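Local coordinates for protein metal-dependent phosphohydrolase, HDOD domain-containing (PDB 3HC1) that is of unknown function but binds two iron(III) ions in an all-helical HDOD domain of the HD-phosphohydrolase superfamily, at residues D48-L53 with L89-L94; W120-G125 with Y240-R245; A127-L132 with S290-I295. All blocks are in the same frame, centred on the assembly; numbering follows the deposited sequence. Where two conformers were deposited one is given.

Contact 1. Residues D48-L53 with L89-L94; sequences DEVADL and LGLDLL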
ATOM      1  N   ASP A  48       4.314  17.811  18.415  1.00 36.53           N
ATOM      2  CA  ASP A  48       5.272  17.383  19.424  1.00 35.69           C
ATOM      3  C   ASP A  48       4.827  16.149  20.161  1.00 36.96           C
ATOM      4  O   ASP A  48       5.666  15.395  20.628  1.00 37.92           O
ATOM      5  CB  ASP A  48       5.564  18.516  20.405  1.00 35.86           C
ATOM      6  CG  ASP A  48       6.263  19.666  19.737  1.00 36.73           C
ATOM      7  OD1 ASP A  48       7.224  19.403  18.977  1.00 39.50           O
ATOM      8  OD2 ASP A  48       5.839  20.818  19.946  1.00 39.85           O
ATOM      9  N   GLU A  49       3.520  15.919  20.243  1.00 38.75           N
ATOM     10  CA  GLU A  49       3.022  14.655  20.805  1.00 40.30           C
ATOM     11  C   GLU A  49       3.410  13.512  19.912  1.00 36.86           C
ATOM     12  O   GLU A  49       3.892  12.486  20.400  1.00 38.29           O
ATOM     13  CB  GLU A  49       1.517  14.681  20.998  1.00 41.52           C
ATOM     14  CG  GLU A  49       1.111  15.667  22.073  1.00 49.05           C
ATOM     15  CD  GLU A  49      -0.364  15.917  22.098  1.00 59.70           C
ATOM     16  OE1 GLU A  49      -1.112  15.133  21.457  1.00 71.61           O
ATOM     17  OE2 GLU A  49      -0.768  16.900  22.757  1.00 63.70           O
ATOM     18  N   VAL A  50       3.229  13.701  18.606  1.00 34.53           N
ATOM     19  CA  VAL A  50       3.627  12.681  17.617  1.00 33.25           C
ATOM     20  C   VAL A  50       5.159  12.447  17.679  1.00 33.49           C
ATOM     21  O   VAL A  50       5.636  11.298  17.793  1.00 32.28           O
ATOM     22  CB  VAL A  50       3.187  13.088  16.190  1.00 31.55           C
ATOM     23  CG1 VAL A  50       3.557  12.019  15.176  1.00 30.34           C
ATOM     24  CG2 VAL A  50       1.690  13.373  16.161  1.00 29.36           C
ATOM     25  N   ALA A  51       5.906  13.556  17.624  1.00 30.66           N
ATOM     26  CA  ALA A  51       7.360  13.563  17.746  1.00 31.50           C
ATOM     27  C   ALA A  51       7.815  12.828  18.996  1.00 32.73           C
ATOM     28  O   ALA A  51       8.778  12.051  18.971  1.00 33.70           O
ATOM     29  CB  ALA A  51       7.881  15.016  17.792  1.00 30.30           C
ATOM     30  N   ASP A  52       7.112  13.082  20.090  1.00 34.58           N
ATOM     31  CA  ASP A  52       7.455  12.472  21.368  1.00 35.07           C
ATOM     32  C   ASP A  52       7.340  10.957  21.388  1.00 35.85           C
ATOM     33  O   ASP A  52       8.080  10.314  22.136  1.00 36.76           O
ATOM     34  CB  ASP A  52       6.639  13.093  22.490  1.00 37.12           C
ATOM     35  CG  ASP A  52       7.208  14.426  22.940  1.00 38.85           C
ATOM     36  OD1 ASP A  52       8.231  14.870  22.367  1.00 40.42           O
ATOM     37  OD2 ASP A  52       6.619  15.031  23.852  1.00 44.37           O
ATOM     38  N   LEU A  53       6.464  10.389  20.553  1.00 36.86           N
ATOM     39  CA  LEU A  53       6.345   8.928  20.421  1.00 35.55           C
ATOM     40  C   LEU A  53       7.654   8.272  19.981  1.00 35.43           C
ATOM     41  O   LEU A  53       7.908   7.140  20.352  1.00 34.06           O
ATOM     42  CB  LEU A  53       5.227   8.529  19.454  1.00 36.62           C
ATOM     43  CG  LEU A  53       3.803   9.001  19.759  1.00 39.45           C
ATOM     44  CD1 LEU A  53       2.861   8.594  18.659  1.00 40.30           C
ATOM     45  CD2 LEU A  53       3.307   8.475  21.087  1.00 39.08           C
ATOM     46  N   LEU A  89       8.667  18.883   7.819  1.00 23.51           N
ATOM     47  CA  LEU A  89       7.637  18.018   7.219  1.00 24.14           C
ATOM     48  C   LEU A  89       6.219  18.456   7.568  1.00 23.89           C
ATOM     49  O   LEU A  89       5.314  18.342   6.751  1.00 20.61           O
ATOM     50  CB  LEU A  89       7.821  16.560   7.646  1.00 24.66           C
ATOM     51  CG  LEU A  89       8.738  15.626   6.839  1.00 30.42           C
ATOM     52  CD1 LEU A  89      10.119  16.194   6.580  1.00 29.44           C
ATOM     53  CD2 LEU A  89       8.861  14.270   7.562  1.00 24.86           C
ATOM     54  N   GLY A  90       6.019  18.942   8.787  1.00 23.89           N
ATOM     55  CA  GLY A  90       4.671  19.161   9.315  1.00 24.02           C
ATOM     56  C   GLY A  90       3.972  17.847   9.678  1.00 24.41           C
ATOM     57  O   GLY A  90       4.490  16.742   9.449  1.00 24.52           O
ATOM     58  N   LEU A  91       2.775  17.989  10.242  1.00 25.64           N
ATOM     59  CA  LEU A  91       2.074  16.900  10.931  1.00 27.22           C
ATOM     60  C   LEU A  91       1.779  15.723   9.995  1.00 26.67           C
ATOM     61  O   LEU A  91       2.082  14.582  10.331  1.00 24.64           O
ATOM     62  CB  LEU A  91       0.774  17.425  11.562  1.00 27.99           C
ATOM     63  CG  LEU A  91      -0.246  16.483  12.221  1.00 27.67           C
ATOM     64  CD1 LEU A  91       0.344  15.782  13.445  1.00 29.87           C
ATOM     65  CD2 LEU A  91      -1.513  17.247  12.567  1.00 30.11           C
ATOM     66  N   ASP A  92       1.219  16.001   8.820  1.00 26.08           N
ATOM     67  CA  ASP A  92       0.843  14.907   7.915  1.00 26.25           C
ATOM     68  C   ASP A  92       2.033  14.111   7.353  1.00 23.65           C
ATOM     69  O   ASP A  92       2.043  12.863   7.431  1.00 20.87           O
ATOM     70  CB  ASP A  92      -0.068  15.419   6.790  1.00 27.92           C
ATOM     71  CG  ASP A  92      -1.403  15.920   7.301  1.00 32.80           C
ATOM     72  OD1 ASP A  92      -1.716  15.744   8.500  1.00 37.10           O
ATOM     73  OD2 ASP A  92      -2.143  16.506   6.495  1.00 43.42           O
ATOM     74  N   LEU A  93       3.031  14.796   6.795  1.00 21.09           N
ATOM     75  CA  LEU A  93       4.210  14.095   6.298  1.00 20.34           C
ATOM     76  C   LEU A  93       4.982  13.397   7.440  1.00 22.45           C
ATOM     77  O   LEU A  93       5.587  12.331   7.229  1.00 19.57           O
ATOM     78  CB  LEU A  93       5.107  15.000   5.468  1.00 22.46           C
ATOM     79  CG  LEU A  93       4.540  15.449   4.109  1.00 22.86           C
ATOM     80  CD1 LEU A  93       5.356  16.598   3.480  1.00 18.80           C
ATOM     81  CD2 LEU A  93       4.436  14.283   3.144  1.00 24.51           C
ATOM     82  N   LEU A  94       4.956  13.959   8.653  1.00 20.65           N
ATOM     83  CA  LEU A  94       5.584  13.253   9.768  1.00 20.77           C
ATOM     84  C   LEU A  94       4.849  11.919  10.123  1.00 20.27           C
ATOM     85  O   LEU A  94       5.515  10.909  10.315  1.00 21.49           O
ATOM     86  CB  LEU A  94       5.739  14.124  11.003  1.00 19.96           C
ATOM     87  CG  LEU A  94       6.517  13.537  12.200  1.00 17.46           C
ATOM     88  CD1 LEU A  94       7.944  13.250  11.828  1.00 23.82           C
ATOM     89  CD2 LEU A  94       6.439  14.492  13.396  1.00 21.57           C
TER

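Contact 2. Residues W120-G125 with Y240-R245; sequences WAHSLG and YCTLRR. With FE (Fe (III) ion), chain C.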
ATOM      1  N   TRP A 120       7.947  -5.261  -0.538  1.00 14.02           N
ATOM      2  CA  TRP A 120       8.113  -3.917  -0.042  1.00 15.47           C
ATOM      3  C   TRP A 120       8.144  -2.847  -1.144  1.00 13.47           C
ATOM      4  O   TRP A 120       7.407  -1.854  -1.088  1.00 16.27           O
ATOM      5  CB  TRP A 120       9.371  -3.835   0.844  1.00 14.29           C
ATOM      6  CG  TRP A 120       9.735  -2.431   1.249  1.00 16.86           C
ATOM      7  CD1 TRP A 120      10.815  -1.706   0.841  1.00 17.39           C
ATOM      8  CD2 TRP A 120       9.031  -1.614   2.196  1.00 17.46           C
ATOM      9  NE1 TRP A 120      10.818  -0.475   1.470  1.00 25.38           N
ATOM     10  CE2 TRP A 120       9.719  -0.393   2.290  1.00 23.36           C
ATOM     11  CE3 TRP A 120       7.856  -1.785   2.930  1.00 17.75           C
ATOM     12  CZ2 TRP A 120       9.277   0.657   3.113  1.00 20.18           C
ATOM     13  CZ3 TRP A 120       7.415  -0.768   3.735  1.00 19.70           C
ATOM     14  CH2 TRP A 120       8.151   0.454   3.840  1.00 17.66           C
ATOM     15  N   ALA A 121       8.994  -3.048  -2.136  1.00 15.73           N
ATOM     16  CA  ALA A 121       9.149  -2.085  -3.219  1.00 18.75           C
ATOM     17  C   ALA A 121       7.807  -1.837  -3.923  1.00 16.71           C
ATOM     18  O   ALA A 121       7.415  -0.697  -4.190  1.00 15.50           O
ATOM     19  CB  ALA A 121      10.273  -2.560  -4.258  1.00 18.33           C
ATOM     20  N   HIS A 122       7.091  -2.916  -4.212  1.00 15.62           N
ATOM     21  CA  HIS A 122       5.775  -2.811  -4.849  1.00 16.61           C
ATOM     22  C   HIS A 122       4.756  -2.045  -3.961  1.00 16.40           C
ATOM     23  O   HIS A 122       3.981  -1.204  -4.444  1.00 17.41           O
ATOM     24  CB  HIS A 122       5.226  -4.221  -5.132  1.00 14.65           C
ATOM     25  CG  HIS A 122       3.781  -4.230  -5.534  1.00 16.68           C
ATOM     26  ND1 HIS A 122       3.337  -3.655  -6.703  1.00 15.18           N
ATOM     27  CD2 HIS A 122       2.680  -4.688  -4.893  1.00 19.85           C
ATOM     28  CE1 HIS A 122       2.027  -3.821  -6.798  1.00 15.91           C
ATOM     29  NE2 HIS A 122       1.598  -4.430  -5.704  1.00 16.70           N
ATOM     30  N   SER A 123       4.774  -2.357  -2.664  1.00 19.83           N
ATOM     31  CA  SER A 123       3.862  -1.737  -1.701  1.00 16.77           C
ATOM     32  C   SER A 123       4.161  -0.260  -1.519  1.00 18.84           C
ATOM     33  O   SER A 123       3.218   0.589  -1.542  1.00 12.92           O
ATOM     34  CB  SER A 123       3.890  -2.480  -0.356  1.00 16.12           C
ATOM     35  OG  SER A 123       3.391  -3.823  -0.507  1.00 14.10           O
ATOM     36  N   LEU A 124       5.449   0.074  -1.352  1.00 16.07           N
ATOM     37  CA  LEU A 124       5.883   1.476  -1.290  1.00 18.08           C
ATOM     38  C   LEU A 124       5.543   2.241  -2.571  1.00 17.09           C
ATOM     39  O   LEU A 124       5.115   3.393  -2.499  1.00 16.99           O
ATOM     40  CB  LEU A 124       7.385   1.586  -1.016  1.00 14.31           C
ATOM     41  CG  LEU A 124       7.953   2.991  -0.728  1.00 24.85           C
ATOM     42  CD1 LEU A 124       7.178   3.688   0.435  1.00 14.80           C
ATOM     43  CD2 LEU A 124       9.448   2.840  -0.385  1.00 16.45           C
ATOM     44  N   GLY A 125       5.709   1.603  -3.727  1.00 17.46           N
ATOM     45  CA  GLY A 125       5.378   2.227  -5.019  1.00 13.51           C
ATOM     46  C   GLY A 125       3.894   2.545  -5.114  1.00 14.84           C
ATOM     47  O   GLY A 125       3.518   3.656  -5.437  1.00 14.67           O
ATOM     48  N   TYR A 240      -1.148   0.075 -12.228  1.00 16.60           N
ATOM     49  CA  TYR A 240      -0.125   0.901 -12.827  1.00 15.61           C
ATOM     50  C   TYR A 240       1.270   0.349 -12.512  1.00 16.89           C
ATOM     51  O   TYR A 240       2.059   0.101 -13.426  1.00 18.55           O
ATOM     52  CB  TYR A 240      -0.215   2.367 -12.368  1.00 17.38           C
ATOM     53  CG  TYR A 240       0.861   3.198 -12.996  1.00 20.46           C
ATOM     54  CD1 TYR A 240       2.129   3.286 -12.428  1.00 19.75           C
ATOM     55  CD2 TYR A 240       0.639   3.849 -14.194  1.00 22.52           C
ATOM     56  CE1 TYR A 240       3.112   4.001 -13.046  1.00 19.38           C
ATOM     57  CE2 TYR A 240       1.611   4.552 -14.812  1.00 23.38           C
ATOM     58  CZ  TYR A 240       2.835   4.650 -14.250  1.00 19.05           C
ATOM     59  OH  TYR A 240       3.796   5.359 -14.919  1.00 19.19           O
ATOM     60  N   CYS A 241       1.550   0.141 -11.219  1.00 13.73           N
ATOM     61  CA  CYS A 241       2.818  -0.403 -10.763  1.00 13.05           C
ATOM     62  C   CYS A 241       3.105  -1.763 -11.382  1.00 16.17           C
ATOM     63  O   CYS A 241       4.215  -1.998 -11.820  1.00 17.05           O
ATOM     64  CB  CYS A 241       2.864  -0.465  -9.269  1.00 15.65           C
ATOM     65  SG  CYS A 241       3.112   1.197  -8.548  1.00 18.14           S
ATOM     66  N   THR A 242       2.090  -2.631 -11.466  1.00 14.88           N
ATOM     67  CA  THR A 242       2.258  -3.972 -12.015  1.00 14.27           C
ATOM     68  C   THR A 242       2.615  -3.887 -13.483  1.00 13.68           C
ATOM     69  O   THR A 242       3.449  -4.644 -13.958  1.00 14.30           O
ATOM     70  CB  THR A 242       0.995  -4.815 -11.792  1.00 14.56           C
ATOM     71  OG1 THR A 242       0.743  -4.840 -10.388  1.00 13.00           O
ATOM     72  CG2 THR A 242       1.160  -6.274 -12.308  1.00 12.29           C
ATOM     73  N   LEU A 243       1.982  -2.960 -14.186  1.00 15.92           N
ATOM     74  CA  LEU A 243       2.250  -2.729 -15.624  1.00 17.81           C
ATOM     75  C   LEU A 243       3.503  -1.907 -15.926  1.00 17.43           C
ATOM     76  O   LEU A 243       3.948  -1.936 -17.042  1.00 19.74           O
ATOM     77  CB  LEU A 243       1.033  -2.118 -16.330  1.00 19.98           C
ATOM     78  CG  LEU A 243      -0.159  -3.058 -16.556  1.00 20.22           C
ATOM     79  CD1 LEU A 243      -1.430  -2.247 -16.975  1.00 17.79           C
ATOM     80  CD2 LEU A 243       0.123  -4.209 -17.521  1.00 16.24           C
ATOM     81  N   ARG A 244       4.080  -1.213 -14.963  1.00 16.04           N
ATOM     82  CA  ARG A 244       5.262  -0.376 -15.174  1.00 19.95           C
ATOM     83  C   ARG A 244       6.458  -0.807 -14.325  1.00 17.41           C
ATOM     84  O   ARG A 244       7.167   0.022 -13.760  1.00 22.28           O
ATOM     85  CB  ARG A 244       4.908   1.086 -14.865  1.00 22.18           C
ATOM     86  CG  ARG A 244       3.859   1.696 -15.773  1.00 20.39           C
ATOM     87  CD  ARG A 244       4.266   1.724 -17.213  1.00 31.95           C
ATOM     88  NE  ARG A 244       3.496   2.680 -18.017  1.00 27.07           N
ATOM     89  CZ  ARG A 244       3.232   2.557 -19.328  1.00 27.83           C
ATOM     90  NH1 ARG A 244       3.647   1.524 -20.006  1.00 26.81           N
ATOM     91  NH2 ARG A 244       2.536   3.479 -19.971  1.00 27.19           N
ATOM     92  N   ARG A 245       6.648  -2.113 -14.206  1.00 19.20           N
ATOM     93  CA  ARG A 245       7.848  -2.727 -13.659  1.00 21.26           C
ATOM     94  C   ARG A 245       8.049  -2.415 -12.176  1.00 22.12           C
ATOM     95  O   ARG A 245       9.178  -2.348 -11.725  1.00 19.82           O
ATOM     96  CB  ARG A 245       9.123  -2.340 -14.442  1.00 23.35           C
ATOM     97  CG  ARG A 245       9.080  -2.533 -15.997  1.00 26.27           C
ATOM     98  CD  ARG A 245      10.384  -2.018 -16.638  1.00 29.00           C
ATOM     99  NE  ARG A 245      10.671  -2.689 -17.906  1.00 39.30           N
ATOM    100  CZ  ARG A 245      10.562  -2.145 -19.118  1.00 42.39           C
ATOM    101  NH1 ARG A 245      10.154  -0.882 -19.289  1.00 48.92           N
ATOM    102  NH2 ARG A 245      10.870  -2.877 -20.187  1.00 39.58           N
TER
HETATM  103 FE    FE C 306      -0.454  -5.208  -5.415  1.00 19.20          FE
HETATM  104  O   HOH W   1      -2.347  -5.808  -5.520  1.00 15.87           O

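Contact 3. Residues A127-L132 with S290-I295; sequences ARIAKL and SSIVEI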
ATOM      1  N   ALA A 127       1.736   2.845  -2.568  1.00 14.54           N
ATOM      2  CA  ALA A 127       1.443   3.905  -1.611  1.00 17.07           C
ATOM      3  C   ALA A 127       1.695   5.269  -2.268  1.00 16.63           C
ATOM      4  O   ALA A 127       0.839   6.182  -2.217  1.00 16.72           O
ATOM      5  CB  ALA A 127       2.305   3.765  -0.338  1.00 15.91           C
ATOM      6  N   ARG A 128       2.897   5.430  -2.813  1.00 18.64           N
ATOM      7  CA  ARG A 128       3.349   6.736  -3.312  1.00 20.32           C
ATOM      8  C   ARG A 128       2.574   7.207  -4.518  1.00 19.54           C
ATOM      9  O   ARG A 128       2.237   8.400  -4.635  1.00 18.43           O
ATOM     10  CB  ARG A 128       4.834   6.729  -3.625  1.00 20.70           C
ATOM     11  CG  ARG A 128       5.695   6.738  -2.409  1.00 19.65           C
ATOM     12  CD  ARG A 128       7.193   6.683  -2.718  1.00 17.95           C
ATOM     13  NE  ARG A 128       7.957   6.723  -1.491  1.00 17.74           N
ATOM     14  CZ  ARG A 128       9.284   6.727  -1.395  1.00 25.29           C
ATOM     15  NH1 ARG A 128      10.059   6.702  -2.474  1.00 21.38           N
ATOM     16  NH2 ARG A 128       9.836   6.787  -0.196  1.00 18.96           N
ATOM     17  N   ILE A 129       2.331   6.297  -5.454  1.00 17.22           N
ATOM     18  CA  ILE A 129       1.556   6.626  -6.648  1.00 15.69           C
ATOM     19  C   ILE A 129       0.107   6.893  -6.297  1.00 16.26           C
ATOM     20  O   ILE A 129      -0.492   7.845  -6.825  1.00 14.86           O
ATOM     21  CB  ILE A 129       1.681   5.525  -7.755  1.00 16.45           C
ATOM     22  CG1 ILE A 129       3.091   5.661  -8.348  1.00 24.70           C
ATOM     23  CG2 ILE A 129       0.560   5.694  -8.857  1.00 14.44           C
ATOM     24  CD1 ILE A 129       3.580   4.557  -9.132  1.00 24.63           C
ATOM     25  N   ALA A 130      -0.473   6.064  -5.422  1.00 15.08           N
ATOM     26  CA  ALA A 130      -1.841   6.312  -4.989  1.00 15.07           C
ATOM     27  C   ALA A 130      -1.956   7.700  -4.324  1.00 12.89           C
ATOM     28  O   ALA A 130      -2.939   8.396  -4.557  1.00 14.66           O
ATOM     29  CB  ALA A 130      -2.321   5.259  -4.085  1.00 13.89           C
ATOM     30  N   LYS A 131      -0.945   8.101  -3.566  1.00 17.11           N
ATOM     31  CA  LYS A 131      -0.968   9.409  -2.955  1.00 16.37           C
ATOM     32  C   LYS A 131      -0.891  10.483  -4.013  1.00 20.88           C
ATOM     33  O   LYS A 131      -1.653  11.444  -3.920  1.00 18.54           O
ATOM     34  CB  LYS A 131       0.102   9.620  -1.920  1.00 19.22           C
ATOM     35  CG  LYS A 131      -0.202  10.854  -1.041  1.00 20.58           C
ATOM     36  CD  LYS A 131       0.907  11.160  -0.078  1.00 19.91           C
ATOM     37  CE  LYS A 131       0.600  12.437   0.730  1.00 25.32           C
ATOM     38  NZ  LYS A 131       1.782  12.902   1.532  1.00 23.84           N
ATOM     39  N   LEU A 132       0.000  10.321  -5.016  1.00 22.26           N
ATOM     40  CA  LEU A 132       0.119  11.312  -6.106  0.50 20.25           C
ATOM     41  C   LEU A 132      -1.247  11.551  -6.751  1.00 22.06           C
ATOM     42  O   LEU A 132      -1.639  12.724  -6.988  1.00 20.41           O
ATOM     43  CB  LEU A 132       1.132  10.887  -7.169  0.50 21.51           C
ATOM     44  CG  LEU A 132       2.616  10.906  -6.799  0.50 25.61           C
ATOM     45  CD1 LEU A 132       3.419  10.086  -7.807  0.50 21.11           C
ATOM     46  CD2 LEU A 132       3.151  12.348  -6.668  0.50 27.09           C
ATOM     47  N   SER A 290       6.105   9.741 -17.110  1.00 21.90           N
ATOM     48  CA  SER A 290       7.313  10.569 -17.184  0.50 23.09           C
ATOM     49  C   SER A 290       8.202  10.453 -15.930  1.00 22.71           C
ATOM     50  O   SER A 290       9.388  10.745 -15.975  1.00 23.51           O
ATOM     51  CB  SER A 290       6.963  12.041 -17.441  0.50 23.52           C
ATOM     52  OG  SER A 290       6.627  12.714 -16.237  0.50 23.92           O
ATOM     53  N   SER A 291       7.653  10.033 -14.805  1.00 22.51           N
ATOM     54  CA  SER A 291       8.478   9.971 -13.583  1.00 23.35           C
ATOM     55  C   SER A 291       8.673   8.588 -12.938  1.00 22.97           C
ATOM     56  O   SER A 291       9.364   8.460 -11.880  1.00 21.53           O
ATOM     57  CB  SER A 291       7.931  10.976 -12.562  1.00 26.28           C
ATOM     58  OG  SER A 291       6.600  10.673 -12.304  1.00 36.96           O
ATOM     59  N   ILE A 292       8.139   7.545 -13.578  1.00 21.95           N
ATOM     60  CA  ILE A 292       8.171   6.210 -12.979  1.00 23.47           C
ATOM     61  C   ILE A 292       9.590   5.622 -12.860  1.00 19.30           C
ATOM     62  O   ILE A 292       9.866   4.952 -11.910  1.00 17.83           O
ATOM     63  CB  ILE A 292       7.201   5.235 -13.707  1.00 23.35           C
ATOM     64  CG1 ILE A 292       7.029   3.931 -12.947  1.00 24.29           C
ATOM     65  CG2 ILE A 292       7.639   4.983 -15.134  1.00 26.59           C
ATOM     66  CD1 ILE A 292       6.467   4.046 -11.590  1.00 23.07           C
ATOM     67  N   VAL A 293      10.504   5.920 -13.778  1.00 21.04           N
ATOM     68  CA  VAL A 293      11.880   5.484 -13.593  1.00 19.88           C
ATOM     69  C   VAL A 293      12.460   6.071 -12.288  1.00 20.40           C
ATOM     70  O   VAL A 293      13.048   5.357 -11.443  1.00 20.37           O
ATOM     71  CB  VAL A 293      12.735   5.837 -14.836  1.00 22.00           C
ATOM     72  CG1 VAL A 293      14.272   5.703 -14.554  1.00 20.43           C
ATOM     73  CG2 VAL A 293      12.286   4.926 -15.972  1.00 25.21           C
ATOM     74  N   GLU A 294      12.288   7.370 -12.134  1.00 19.92           N
ATOM     75  CA  GLU A 294      12.684   8.054 -10.897  1.00 20.31           C
ATOM     76  C   GLU A 294      11.957   7.528  -9.658  1.00 19.89           C
ATOM     77  O   GLU A 294      12.589   7.294  -8.609  1.00 21.59           O
ATOM     78  CB  GLU A 294      12.472   9.540 -11.039  1.00 20.42           C
ATOM     79  CG  GLU A 294      13.519  10.156 -11.922  1.00 31.64           C
ATOM     80  CD  GLU A 294      13.085  11.454 -12.550  1.00 45.62           C
ATOM     81  OE1 GLU A 294      12.043  11.472 -13.263  1.00 41.13           O
ATOM     82  OE2 GLU A 294      13.818  12.452 -12.350  1.00 61.63           O
ATOM     83  N   ILE A 295      10.667   7.266  -9.784  1.00 18.47           N
ATOM     84  CA  ILE A 295       9.881   6.746  -8.623  1.00 19.94           C
ATOM     85  C   ILE A 295      10.452   5.378  -8.199  1.00 23.92           C
ATOM     86  O   ILE A 295      10.780   5.143  -7.026  1.00 20.87           O
ATOM     87  CB  ILE A 295       8.376   6.649  -8.944  1.00 19.51           C
ATOM     88  CG1 ILE A 295       7.735   8.039  -9.022  1.00 21.62           C
ATOM     89  CG2 ILE A 295       7.642   5.806  -7.901  1.00 17.81           C
ATOM     90  CD1 ILE A 295       6.422   8.047  -9.830  1.00 29.38           C
TER
HETATM   91  O   HOH W   2       9.272   6.920  -5.077  1.00 33.96           O

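Contact 1. Residues D48-L53 with L89-L94
Val50 meets Leu91 and Leu94 where two helices of the all-helical HDOD domain, 47-54 and 82-108, pack against each other. The axes of the short segments come no closer than 10.4 Å and run at 54° to each other, so the helices touch through side chains while their backbones stay well apart. Val50, which points toward the other helix from its backbone, buries more surface here than any other residue of the contact and offers one methyl to each leucine. With CG1 anti to the backbone N (chi1 -178°), its two methyls diverge. CG2 reaches Leu91 CD1 at 3.9 Å, the two side chains crossing at about a right angle. CG1 passes Leu94 CD2 at 4.2 Å, the side chains running past one another in opposite directions. A beta-branched residue suits this place because it offers two methyls close to its own backbone, whereas the longer leucines bring their CD methyls to it. Leu91 and Leu94 are three residues apart, so both lie on one flank of helix 82-108 and can share a single valine. Beyond the pair, Val50 also touches Ile98 one turn further along that helix, and Leu94 packs on Val64 of helix 58-69, which extends the apolar layer into a third helix. No hydrogen bond joins the two segments. Ala51, a small residue, lets Leu94 come up to the main chain beside it, its backbone N lying 4.4 Å from Leu94 CD2.

Contact 2. Residues W120-G125 with Y240-R245
Gly125 and Cys241 mark the closest approach of the two backbones, their CA atoms 6.8 Å apart, where helix 116-136 passes the last turn of helix 229-243. A glycine suits this point because, with no side chain of its own, it lets the neighbouring helix present a sulfur directly to its main chain: Cys241 SG lies 3.8 Å from Gly125 C. The cysteine is directed at helix 116-136, and its small thiol fits the short interval between the helices.

One turn earlier, His122 brings the chemistry. A chi1 of 169° turns its ring away from its own backbone nitrogen and carries the imidazole off helix 116-136, past the side of the 240-243 turn, to the metal, where NE2 binds iron at 2.2 Å. The ring leans obliquely past its neighbours, with ND1 4.1 Å from Cys241 CB and CE1 3.9 Å from Thr242 OG1. Neither is a hydrogen bond: the threonine hydroxyl is bonded to the backbone O of Asp238 one turn back, and His122 ND1 to the backbone O of Leu246, just beyond the 240-245 segment. That iron also holds a water at 2.0 Å, and His152, Asp153, Asp238 and Glu249 complete its shell; the histidine and aspartate ligands follow the H...HD...D signature of HD-domain proteins.

Both imidazole nitrogens are therefore engaged, one by metal and one by a main-chain carbonyl, so rotation of the ring about its chi2 bond is restrained at both ends. With ND1 hydrogen-bonded to a carbonyl, NE2 is left to offer its lone pair to iron, and the carbonyl would probably make the imidazole a somewhat stronger electron donor to the metal.

Contact 3. Residues A127-L132 with S290-I295
Ile129 and Ile292 touch through their terminal methyls, CD1 to CD1 at 3.8 Å, with the two side chains meeting at a slant. Beside them Ile295, which buries more surface here than any other residue of the contact, sends its CD1 into the same patch. It lies loosely against Ile129 CG1 and, in one of the two conformers modelled for Leu132, meets Leu132 CD1 tip to tip at 4.2 Å, a contact that is less certain for that reason. Isoleucine, whose CD1 extends beyond a beta-branched, conformationally restricted stem, and leucine suit this place, because the axes of the two segments are 12.1 Å apart at closest approach and the side-chain ends span the gap.

Ile292 leaves its backbone to one side of helix 116-136, but a chi1 of -169° places CG1 across from its own nitrogen and swings CD1 nearer to that helix.

At the border of this apolar patch a polar bridge takes over. Arg128, extended to its full length, donates from NH1 to a water at 2.7 Å that lies at the edge of the guanidinium group and in its plane; the same water donates to Ile295 O at 3.0 Å. The arginine side chain also touches Ala298, Val299 and Leu302 of helix 281-302.

Further out, Ile129 packs on Ala237 and Cys241, and Ile292 on Tyr240, so helix 229-243 backs the patch. The side chain of Ile129 is about 9 Å from that of the iron ligand His122. The segments run roughly antiparallel, at 145°. This is helix packing within the all-helical HD-domain fold, the last helix, 281-302, lying antiparallel on helix 116-136, which supplies a metal ligand.

How the contacts relate
Contacts 2 and 3 are neighbours, their centres 9 Å apart, and both use helix 116-136; along the chain their segments alternate. They meet directly, Cys241 SG lying 3.4 Å from Ile129 CD1 and Tyr240 OH 3.6 Å from Ile292 CB, so helices 116-136, 229-243 and 281-302 pack together beside the iron site. Contact 2 supplies a ligand, whereas the side chain of Ile129 of contact 3 is about 11 Å from an iron. Contact 1 is peripheral, its centre 27 Å from that of contact 2 and 24 Å from that of contact 3, yet Leu93 CD2 packs 3.4 Å from Lys131 NZ, linking helix 82-108 to helix 116-136.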